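PDB 2YNK: WZI from Escherichia coli, which is an outer-membrane lectin that binds carbohydrate and underpins the assembly of group 1 capsule on the cell surface. Local coordinates for residues A[137-151]-A[164-178]. Residues are numbered along the deposited sequence; the frame is centred on the assembly and turned at random.
Sequences KFWNQWLSFGQVPQW and DAMRPMTGFLMQRAE. With OCT (N-octane), chain M; OCT (N-octane), chain B.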
loop_
_atom_site.group_PDB
_atom_site.type_symbol
_atom_site.label_atom_id
_atom_site.label_comp_id
_atom_site.label_asym_id
_atom_site.label_seq_id
_atom_site.Cartn_x
_atom_site.Cartn_y
_atom_site.Cartn_z
ATOM N N LYS A 137 -17.087 15.197 -0.208
ATOM C CA LYS A 137 -16.484 15.841 -1.378
ATOM C C LYS A 137 -16.947 17.281 -1.551
ATOM O O LYS A 137 -18.139 17.564 -1.502
ATOM C CB LYS A 137 -16.822 15.066 -2.643
ATOM C CG LYS A 137 -15.998 15.487 -3.848
ATOM C CD LYS A 137 -16.186 14.538 -5.019
ATOM C CE LYS A 137 -17.478 14.815 -5.761
ATOM N NZ LYS A 137 -17.802 13.673 -6.644
ATOM N N PHE A 138 -15.999 18.188 -1.757
ATOM C CA PHE A 138 -16.311 19.557 -2.163
ATOM C C PHE A 138 -15.233 20.089 -3.109
ATOM O O PHE A 138 -14.047 19.816 -2.921
ATOM C CB PHE A 138 -16.470 20.467 -0.943
ATOM C CG PHE A 138 -15.303 20.439 0.009
ATOM C CD1 PHE A 138 -14.223 21.288 -0.167
ATOM C CD2 PHE A 138 -15.301 19.583 1.097
ATOM C CE1 PHE A 138 -13.153 21.273 0.712
ATOM C CE2 PHE A 138 -14.233 19.563 1.981
ATOM C CZ PHE A 138 -13.157 20.408 1.787
ATOM N N TRP A 139 -15.653 20.833 -4.129
ATOM C CA TRP A 139 -14.742 21.374 -5.144
ATOM C C TRP A 139 -13.738 20.359 -5.628
ATOM O O TRP A 139 -12.548 20.649 -5.705
ATOM C CB TRP A 139 -14.007 22.612 -4.624
ATOM C CG TRP A 139 -14.901 23.705 -4.079
ATOM C CD1 TRP A 139 -16.069 24.215 -4.646
ATOM C CD2 TRP A 139 -14.704 24.484 -2.844
ATOM N NE1 TRP A 139 -16.600 25.213 -3.863
ATOM C CE2 TRP A 139 -15.829 25.426 -2.769
ATOM C CE3 TRP A 139 -13.749 24.495 -1.834
ATOM C CZ2 TRP A 139 -15.969 26.324 -1.713
ATOM C CZ3 TRP A 139 -13.899 25.405 -0.779
ATOM C CH2 TRP A 139 -14.982 26.298 -0.722
ATOM N N ASN A 140 -14.205 19.155 -5.941
ATOM C CA ASN A 140 -13.337 18.068 -6.424
ATOM C C ASN A 140 -12.288 17.542 -5.402
ATOM O O ASN A 140 -11.394 16.765 -5.760
ATOM C CB ASN A 140 -12.640 18.471 -7.732
ATOM C CG ASN A 140 -12.183 17.268 -8.540
ATOM O OD1 ASN A 140 -12.931 16.306 -8.692
ATOM N ND2 ASN A 140 -10.944 17.308 -9.046
ATOM N N GLN A 141 -12.406 17.952 -4.139
ATOM C CA GLN A 141 -11.515 17.460 -3.093
ATOM C C GLN A 141 -12.270 16.537 -2.149
ATOM O O GLN A 141 -13.404 16.818 -1.763
ATOM C CB GLN A 141 -10.866 18.608 -2.309
ATOM C CG GLN A 141 -10.344 19.759 -3.157
ATOM C CD GLN A 141 -9.626 19.303 -4.418
ATOM O OE1 GLN A 141 -8.721 18.471 -4.366
ATOM N NE2 GLN A 141 -10.027 19.851 -5.560
ATOM N N TRP A 142 -11.631 15.427 -1.801
ATOM C CA TRP A 142 -12.140 14.518 -0.780
ATOM C C TRP A 142 -11.497 14.794 0.562
ATOM O O TRP A 142 -10.270 14.738 0.690
ATOM C CB TRP A 142 -11.843 13.085 -1.172
ATOM C CG TRP A 142 -12.865 12.471 -2.073
ATOM C CD1 TRP A 142 -12.707 12.079 -3.395
ATOM C CD2 TRP A 142 -14.242 12.126 -1.729
ATOM N NE1 TRP A 142 -13.865 11.527 -3.877
ATOM C CE2 TRP A 142 -14.828 11.535 -2.931
ATOM C CE3 TRP A 142 -15.017 12.243 -0.591
ATOM C CZ2 TRP A 142 -16.135 11.093 -2.965
ATOM C CZ3 TRP A 142 -16.339 11.798 -0.638
ATOM C CH2 TRP A 142 -16.882 11.230 -1.800
ATOM N N LEU A 143 -12.322 15.096 1.561
ATOM C CA LEU A 143 -11.858 15.279 2.927
ATOM C C LEU A 143 -12.330 14.102 3.750
ATOM O O LEU A 143 -13.515 13.773 3.741
ATOM C CB LEU A 143 -12.399 16.576 3.526
ATOM C CG LEU A 143 -11.935 16.892 4.960
ATOM C CD1 LEU A 143 -10.415 16.839 5.088
ATOM C CD2 LEU A 143 -12.473 18.249 5.397
ATOM N N SER A 144 -11.404 13.487 4.476
ATOM C CA SER A 144 -11.676 12.238 5.168
ATOM C C SER A 144 -11.250 12.247 6.643
ATOM O O SER A 144 -10.233 12.835 6.993
ATOM C CB SER A 144 -10.924 11.135 4.453
ATOM O OG SER A 144 -11.201 9.903 5.073
ATOM N N PHE A 145 -12.026 11.594 7.501
ATOM C CA PHE A 145 -11.593 11.339 8.872
ATOM C C PHE A 145 -11.804 9.879 9.208
ATOM O O PHE A 145 -12.832 9.303 8.859
ATOM C CB PHE A 145 -12.331 12.197 9.903
ATOM C CG PHE A 145 -11.842 11.973 11.313
ATOM C CD1 PHE A 145 -10.694 12.600 11.772
ATOM C CD2 PHE A 145 -12.500 11.093 12.165
ATOM C CE1 PHE A 145 -10.225 12.370 13.062
ATOM C CE2 PHE A 145 -12.038 10.862 13.447
ATOM C CZ PHE A 145 -10.901 11.501 13.895
ATOM N N GLY A 146 -10.830 9.298 9.908
ATOM C CA GLY A 146 -10.888 7.894 10.301
ATOM C C GLY A 146 -9.522 7.255 10.445
ATOM O O GLY A 146 -8.517 7.935 10.681
ATOM N N GLN A 147 -9.491 5.933 10.307
ATOM C CA GLN A 147 -8.245 5.193 10.305
ATOM C C GLN A 147 -8.077 4.599 8.935
ATOM O O GLN A 147 -8.354 3.411 8.734
ATOM C CB GLN A 147 -8.248 4.097 11.375
ATOM C CG GLN A 147 -8.152 4.658 12.781
ATOM C CD GLN A 147 -8.115 3.603 13.868
ATOM O OE1 GLN A 147 -8.545 2.463 13.678
ATOM N NE2 GLN A 147 -7.608 3.987 15.030
ATOM N N VAL A 148 -7.632 5.432 7.989
ATOM C CA VAL A 148 -7.504 5.002 6.593
ATOM C C VAL A 148 -6.061 4.627 6.263
ATOM O O VAL A 148 -5.161 5.453 6.427
ATOM C CB VAL A 148 -7.967 6.097 5.598
ATOM C CG1 VAL A 148 -7.751 5.635 4.159
ATOM C CG2 VAL A 148 -9.416 6.456 5.851
ATOM N N PRO A 149 -5.838 3.389 5.782
ATOM C CA PRO A 149 -4.507 3.039 5.296
ATOM C C PRO A 149 -4.161 3.742 3.991
ATOM O O PRO A 149 -5.064 4.047 3.172
ATOM C CB PRO A 149 -4.600 1.525 5.069
ATOM C CG PRO A 149 -6.040 1.269 4.827
ATOM C CD PRO A 149 -6.765 2.247 5.704
ATOM N N GLN A 150 -2.861 3.973 3.801
ATOM C CA GLN A 150 -2.346 4.575 2.569
ATOM C C GLN A 150 -1.350 3.647 1.888
ATOM O O GLN A 150 -0.936 2.616 2.459
ATOM C CB GLN A 150 -1.648 5.901 2.873
ATOM C CG GLN A 150 -2.558 7.020 3.346
ATOM C CD GLN A 150 -1.831 8.005 4.245
ATOM O OE1 GLN A 150 -1.355 7.650 5.334
ATOM N NE2 GLN A 150 -1.757 9.255 3.804
ATOM N N TRP A 151 -0.982 4.023 0.663
ATOM C CA TRP A 151 0.189 3.464 0.002
ATOM C C TRP A 151 0.817 4.507 -0.845
ATOM O O TRP A 151 0.163 5.057 -1.735
ATOM C CB TRP A 151 -0.180 2.278 -0.851
ATOM C CG TRP A 151 0.992 1.527 -1.420
ATOM C CD1 TRP A 151 1.661 1.772 -2.612
ATOM C CD2 TRP A 151 1.654 0.354 -0.847
ATOM N NE1 TRP A 151 2.664 0.856 -2.811
ATOM C CE2 TRP A 151 2.711 -0.022 -1.783
ATOM C CE3 TRP A 151 1.481 -0.395 0.309
ATOM C CZ2 TRP A 151 3.541 -1.106 -1.549
ATOM C CZ3 TRP A 151 2.320 -1.491 0.526
ATOM C CH2 TRP A 151 3.318 -1.836 -0.383
ATOM N N ASP A 164 1.829 -0.052 4.574
ATOM C CA ASP A 164 0.619 -0.794 4.844
ATOM C C ASP A 164 0.788 -1.797 5.963
ATOM O O ASP A 164 -0.157 -2.520 6.267
ATOM C CB ASP A 164 0.403 -1.634 3.590
ATOM C CG ASP A 164 -1.016 -1.836 3.256
ATOM O OD1 ASP A 164 -1.856 -1.003 3.649
ATOM O OD2 ASP A 164 -1.277 -2.824 2.557
ATOM N N ALA A 165 1.994 -1.848 6.547
ATOM C CA ALA A 165 2.481 -2.988 7.311
ATOM C C ALA A 165 2.451 -2.678 8.800
ATOM O O ALA A 165 3.475 -2.750 9.493
ATOM C CB ALA A 165 3.901 -3.308 6.865
HETATM N N MSE A 166 1.266 -2.322 9.280
HETATM C CA MSE A 166 1.110 -1.553 10.516
HETATM C C MSE A 166 -0.333 -1.163 10.595
HETATM O O MSE A 166 -1.040 -1.173 9.591
HETATM C CB MSE A 166 1.927 -0.267 10.417
HETATM C CG MSE A 166 1.843 0.211 8.955
HETATM SE SE MSE A 166 1.377 2.092 8.881
HETATM C CE MSE A 166 -0.580 1.867 8.806
ATOM N N ARG A 167 -0.793 -0.796 11.782
ATOM C CA ARG A 167 -2.196 -0.476 11.957
ATOM C C ARG A 167 -2.416 0.942 11.480
ATOM O O ARG A 167 -1.628 1.829 11.827
ATOM C CB ARG A 167 -2.624 -0.641 13.413
ATOM C CG ARG A 167 -2.373 -2.043 13.920
ATOM C CD ARG A 167 -2.871 -2.245 15.338
ATOM N NE ARG A 167 -4.065 -3.070 15.328
ATOM C CZ ARG A 167 -4.109 -4.354 15.646
ATOM N NH1 ARG A 167 -3.033 -5.006 16.059
ATOM N NH2 ARG A 167 -5.259 -4.989 15.573
ATOM N N PRO A 168 -3.475 1.162 10.678
ATOM C CA PRO A 168 -3.729 2.492 10.145
ATOM C C PRO A 168 -3.996 3.478 11.279
ATOM O O PRO A 168 -4.539 3.086 12.323
ATOM C CB PRO A 168 -4.966 2.294 9.262
ATOM C CG PRO A 168 -5.633 1.074 9.799
ATOM C CD PRO A 168 -4.532 0.202 10.309
HETATM N N MSE A 169 -3.608 4.736 11.076
HETATM C CA MSE A 169 -3.636 5.728 12.135
HETATM C C MSE A 169 -4.797 6.635 11.972
HETATM O O MSE A 169 -5.240 6.908 10.848
HETATM C CB MSE A 169 -2.385 6.583 12.096
HETATM C CG MSE A 169 -1.129 5.724 12.095
HETATM SE SE MSE A 169 0.434 6.915 11.987
HETATM C CE MSE A 169 0.329 7.275 10.041
ATOM N N THR A 170 -5.277 7.150 13.098
ATOM C CA THR A 170 -6.430 8.032 13.118
ATOM C C THR A 170 -6.028 9.426 12.702
ATOM O O THR A 170 -5.083 9.997 13.263
ATOM C CB THR A 170 -7.072 8.073 14.502
ATOM O OG1 THR A 170 -7.797 6.857 14.699
ATOM C CG2 THR A 170 -8.019 9.248 14.636
ATOM N N GLY A 171 -6.743 9.968 11.713
ATOM C CA GLY A 171 -6.415 11.279 11.184
ATOM C C GLY A 171 -7.266 11.782 10.037
ATOM O O GLY A 171 -8.285 11.182 9.666
ATOM N N PHE A 172 -6.828 12.919 9.499
ATOM C CA PHE A 172 -7.473 13.588 8.381
ATOM C C PHE A 172 -6.685 13.326 7.103
ATOM O O PHE A 172 -5.461 13.187 7.131
ATOM C CB PHE A 172 -7.566 15.088 8.650
ATOM C CG PHE A 172 -8.484 15.436 9.784
ATOM C CD1 PHE A 172 -9.833 15.662 9.558
ATOM C CD2 PHE A 172 -8.006 15.515 11.083
ATOM C CE1 PHE A 172 -10.689 15.969 10.598
ATOM C CE2 PHE A 172 -8.857 15.823 12.130
ATOM C CZ PHE A 172 -10.201 16.056 11.881
ATOM N N LEU A 173 -7.393 13.251 5.985
ATOM C CA LEU A 173 -6.772 12.965 4.697
ATOM C C LEU A 173 -7.514 13.709 3.576
ATOM O O LEU A 173 -8.738 13.821 3.608
ATOM C CB LEU A 173 -6.773 11.451 4.455
ATOM C CG LEU A 173 -5.963 10.910 3.277
ATOM C CD1 LEU A 173 -5.603 9.460 3.558
ATOM C CD2 LEU A 173 -6.708 11.048 1.950
HETATM N N MSE A 174 -6.762 14.226 2.610
HETATM C CA MSE A 174 -7.329 15.044 1.551
HETATM C C MSE A 174 -6.693 14.727 0.230
HETATM O O MSE A 174 -5.488 14.493 0.164
HETATM C CB MSE A 174 -7.192 16.521 1.891
HETATM C CG MSE A 174 -8.497 17.233 1.539
HETATM SE SE MSE A 174 -8.371 19.173 1.868
HETATM C CE MSE A 174 -8.914 19.870 0.103
ATOM N N GLN A 175 -7.519 14.735 -0.822
ATOM C CA GLN A 175 -7.149 14.292 -2.176
ATOM C C GLN A 175 -7.986 14.952 -3.264
ATOM O O GLN A 175 -9.094 15.401 -3.000
ATOM C CB GLN A 175 -7.435 12.807 -2.316
ATOM C CG GLN A 175 -6.374 11.918 -1.755
ATOM C CD GLN A 175 -6.661 10.464 -2.005
ATOM O OE1 GLN A 175 -5.877 9.604 -1.605
ATOM N NE2 GLN A 175 -7.780 10.173 -2.673
ATOM N N ARG A 176 -7.495 14.937 -4.499
ATOM C CA ARG A 176 -8.360 15.252 -5.634
ATOM C C ARG A 176 -9.321 14.093 -5.848
ATOM O O ARG A 176 -8.976 12.946 -5.571
ATOM C CB ARG A 176 -7.561 15.468 -6.920
ATOM C CG ARG A 176 -6.591 16.635 -6.886
ATOM C CD ARG A 176 -5.973 16.842 -8.260
ATOM N NE ARG A 176 -6.845 17.607 -9.155
ATOM C CZ ARG A 176 -6.656 17.743 -10.466
ATOM N NH1 ARG A 176 -5.641 17.152 -11.084
ATOM N NH2 ARG A 176 -7.508 18.468 -11.173
ATOM N N ALA A 177 -10.523 14.386 -6.342
ATOM C CA ALA A 177 -11.454 13.328 -6.753
ATOM C C ALA A 177 -11.078 12.917 -8.168
ATOM O O ALA A 177 -10.471 11.868 -8.365
ATOM C CB ALA A 177 -12.897 13.798 -6.672
ATOM N N GLU A 178 -11.410 13.755 -9.149
ATOM C CA GLU A 178 -10.917 13.562 -10.513
ATOM C C GLU A 178 -9.562 14.234 -10.633
ATOM O O GLU A 178 -9.346 15.298 -10.050
ATOM C CB GLU A 178 -11.883 14.134 -11.541
ATOM C CG GLU A 178 -12.987 13.171 -11.927
ATOM C CD GLU A 178 -13.865 13.712 -13.037
ATOM O OE1 GLU A 178 -13.328 14.134 -14.086
ATOM O OE2 GLU A 178 -15.099 13.712 -12.862
HETATM C C1 OCT M . -19.755 23.156 -2.607
HETATM C C2 OCT M . -19.593 23.975 -1.343
HETATM C C3 OCT M . -19.025 23.151 -0.179
HETATM C C4 OCT M . -17.871 23.861 0.539
HETATM C C5 OCT M . -17.551 23.218 1.891
HETATM C C6 OCT M . -16.261 23.754 2.523
HETATM C C7 OCT M . -15.743 22.817 3.623
HETATM C C8 OCT M . -14.695 23.471 4.504
HETATM C C1 OCT B . -16.934 7.166 10.867
HETATM C C2 OCT B . -15.829 7.651 11.785
HETATM C C3 OCT B . -14.880 6.515 12.173
HETATM C C4 OCT B . -13.772 7.001 13.112
HETATM C C5 OCT B . -13.032 5.841 13.779
HETATM C C6 OCT B . -11.774 6.319 14.516
HETATM C C7 OCT B . -11.750 6.005 16.021
HETATM C C8 OCT B . -10.393 5.523 16.511
HETATM O O HOH W 1 -9.163 19.792 -8.522
#
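Asn140 ND2 donates twice, to Glu178 O (2.8 Å), nearly in the amide plane, and to a water, while OD1 accepts Glu178 N at 3.0 Å in an almost straight bond (169°), so the amide pairs with the backbone of that one residue. With CG anti to the backbone N (chi1 -158°), it reaches past Ala177 to get there. The water also accepts from Gln141 NE2 and Arg176 NE, tying the type I' turn Phe138-Gln141 to the neighbouring strand. From here strands 141-145 and 170-176 run antiparallel, and paired backbone bonds join Trp142 to Gln175, Ser144 to Leu173 and Gly146 to Gly171. Phe145 sets CD1 over the centre of the Phe172 ring, 3.5 Å from Phe172 CZ, the two planes inclined at 54°. Farther along, Gln147 NE2 donates to Thr170 OG1 (2.9 Å), and both residues touch one n-octane; Gln147 OE1 turns to Asn130. On the other face Leu173 CD1 merely packs against Gln150, whose NE2 is hydrogen-bonded to Gln196 OE1. The face of Leu143, Phe145, Phe172 and Met174 is mostly apolar and alkane-contacting, consistent with facing lipid; the opposite one mixes Trp142 and Leu173 with Ser144 and Gln175, as neighbouring antiparallel strands of a closed outer-membrane beta-barrel.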